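Local coordinates for protein cellulosomal scaffoldin (Acetivibrio cellulolyticus, PDB 4WI0) that forms the X-module and dockerin end of a cellulosomal scaffoldin, binding calcium and docking onto a type II cohesin, in a protein that probably degrades cellulose, at residues G6-D11 against A24-E29. The protein carries 1 engineered substitution. Residues are numbered along the deposited sequence; the frame is centred on the assembly and turned at random.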
loop_
_atom_site.group_PDB
_atom_site.type_symbol
_atom_site.label_atom_id
_atom_site.label_comp_id
_atom_site.label_asym_id
_atom_site.label_seq_id
_atom_site.Cartn_x
_atom_site.Cartn_y
_atom_site.Cartn_z
ATOM N N GLY B 6 10.255 -2.775 27.572
ATOM C CA GLY B 6 10.719 -2.388 26.242
ATOM C C GLY B 6 9.662 -1.741 25.367
ATOM O O GLY B 6 8.567 -1.415 25.833
ATOM N N TYR B 7 10.007 -1.564 24.095
ATOM C CA TYR B 7 9.140 -0.913 23.115
ATOM C C TYR B 7 8.958 -1.768 21.862
ATOM O O TYR B 7 9.925 -2.297 21.328
ATOM C CB TYR B 7 9.734 0.441 22.723
ATOM C CG TYR B 7 9.619 1.464 23.815
ATOM C CD1 TYR B 7 10.574 1.543 24.826
ATOM C CD2 TYR B 7 8.540 2.343 23.860
ATOM C CE1 TYR B 7 10.464 2.483 25.842
ATOM C CE2 TYR B 7 8.424 3.281 24.873
ATOM C CZ TYR B 7 9.389 3.346 25.858
ATOM O OH TYR B 7 9.273 4.278 26.869
ATOM N N ILE B 8 7.707 -1.906 21.424
ATOM C CA ILE B 8 7.357 -2.563 20.165
ATOM C C ILE B 8 6.779 -1.484 19.235
ATOM O O ILE B 8 5.965 -0.674 19.676
ATOM C CB ILE B 8 6.271 -3.663 20.361
ATOM C CG1 ILE B 8 6.588 -4.616 21.532
ATOM C CG2 ILE B 8 6.041 -4.432 19.068
ATOM C CD1 ILE B 8 7.769 -5.539 21.332
ATOM N N ASN B 9 7.208 -1.474 17.969
ATOM C CA ASN B 9 6.652 -0.604 16.926
ATOM C C ASN B 9 6.319 -1.446 15.685
ATOM O O ASN B 9 7.054 -2.370 15.360
ATOM C CB ASN B 9 7.694 0.431 16.473
ATOM C CG ASN B 9 7.746 1.696 17.324
ATOM O OD1 ASN B 9 8.425 2.641 16.930
ATOM N ND2 ASN B 9 7.081 1.731 18.479
ATOM N N PRO B 10 5.235 -1.107 14.964
ATOM C CA PRO B 10 5.022 -1.785 13.673
ATOM C C PRO B 10 6.031 -1.287 12.642
ATOM O O PRO B 10 6.464 -0.127 12.731
ATOM C CB PRO B 10 3.602 -1.365 13.291
ATOM C CG PRO B 10 3.412 -0.052 13.962
ATOM C CD PRO B 10 4.189 -0.108 15.244
ATOM N N ASP B 11 6.418 -2.138 11.688
ATOM C CA ASP B 11 7.366 -1.734 10.647
ATOM C C ASP B 11 6.676 -1.017 9.467
ATOM O O ASP B 11 6.608 -1.536 8.347
ATOM C CB ASP B 11 8.197 -2.933 10.154
ATOM C CG ASP B 11 9.306 -2.522 9.208
ATOM O OD1 ASP B 11 9.660 -1.325 9.172
ATOM O OD2 ASP B 11 9.826 -3.387 8.485
ATOM N N ALA B 24 -0.215 0.174 20.086
ATOM C CA ALA B 24 -0.856 -0.536 21.177
ATOM C C ALA B 24 -1.270 -1.933 20.745
ATOM O O ALA B 24 -1.447 -2.197 19.553
ATOM C CB ALA B 24 -2.075 0.235 21.653
ATOM N N GLY B 25 -1.418 -2.818 21.726
ATOM C CA GLY B 25 -2.048 -4.110 21.515
ATOM C C GLY B 25 -1.137 -5.271 21.168
ATOM O O GLY B 25 -1.632 -6.361 20.912
ATOM N N PHE B 26 0.178 -5.060 21.150
ATOM C CA PHE B 26 1.117 -6.171 20.981
ATOM C C PHE B 26 1.251 -6.911 22.315
ATOM O O PHE B 26 1.484 -6.288 23.356
ATOM C CB PHE B 26 2.491 -5.678 20.525
ATOM C CG PHE B 26 2.513 -5.112 19.129
ATOM C CD1 PHE B 26 2.670 -5.942 18.028
ATOM C CD2 PHE B 26 2.396 -3.745 18.920
ATOM C CE1 PHE B 26 2.690 -5.421 16.743
ATOM C CE2 PHE B 26 2.413 -3.214 17.636
ATOM C CZ PHE B 26 2.561 -4.053 16.548
ATOM N N THR B 27 1.087 -8.236 22.283
ATOM C CA THR B 27 1.214 -9.065 23.477
ATOM C C THR B 27 2.614 -9.663 23.531
ATOM O O THR B 27 3.056 -10.320 22.588
ATOM C CB THR B 27 0.173 -10.196 23.485
ATOM O OG1 THR B 27 -1.137 -9.636 23.357
ATOM C CG2 THR B 27 0.251 -11.001 24.762
ATOM N N VAL B 28 3.304 -9.426 24.644
ATOM C CA VAL B 28 4.667 -9.880 24.835
ATOM C C VAL B 28 4.656 -10.907 25.953
ATOM O O VAL B 28 4.267 -10.600 27.072
ATOM C CB VAL B 28 5.599 -8.712 25.219
ATOM C CG1 VAL B 28 7.035 -9.191 25.362
ATOM C CG2 VAL B 28 5.513 -7.609 24.180
ATOM N N GLU B 29 5.071 -12.130 25.625
ATOM C CA GLU B 29 5.042 -13.259 26.546
ATOM C C GLU B 29 6.469 -13.692 26.831
ATOM O O GLU B 29 7.285 -13.752 25.914
ATOM C CB GLU B 29 4.281 -14.448 25.924
ATOM C CG GLU B 29 4.654 -15.791 26.556
ATOM C CD GLU B 29 3.846 -16.980 26.066
ATOM O OE1 GLU B 29 3.365 -16.986 24.905
ATOM O OE2 GLU B 29 3.732 -17.933 26.861
#
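Ile-8 sets its CG2 methyl over one face of the Phe-26 ring: CG2 lies 3.7 Å from the ring centroid and 16° off the ring normal, the geometry of a CH-pi contact. The methyl is displaced toward the CG side of the ring, and its shortest approach is 3.6 Å, from Ile-8 CG2 to Phe-26 CG. The first torsion of Ile-8 divides the work of its two branches. With chi1 at -48°, CG2 stands anti to the backbone N and meets the ring, while CG1 turns to the valine, reaching Val-28 CG2 at 4.1 Å.

Packing is looser toward Pro-10, whose CD comes no closer than 4.3 Å to Phe-26 CE2. Tyr-64 meets the Phe-26 ring edge-to-face and Lys-61 adds a cation-pi contact, whereas Met-89 of strand 78-89 touches both Ile-8 and Phe-26. On the two outer flanks, partly exposed Asn-9 and Thr-27 start their side chains away from the opposite segment; Asn-9 ND2 instead bonds to Ile-8 O at 2.9 Å, from above the carbonyl plane.

All four touching residues are buried. Strand 2-10 of one sheet meets strand 27-31 of the other, and the loop residue Phe-26 just ahead of it, through apolar side chains and without hydrogen bonds between the two segments. Such face-to-face packing of two sheets is characteristic of a beta-sandwich, consistent with the carboxypeptidase regulatory-like, transthyretin-clan fold of the X-module.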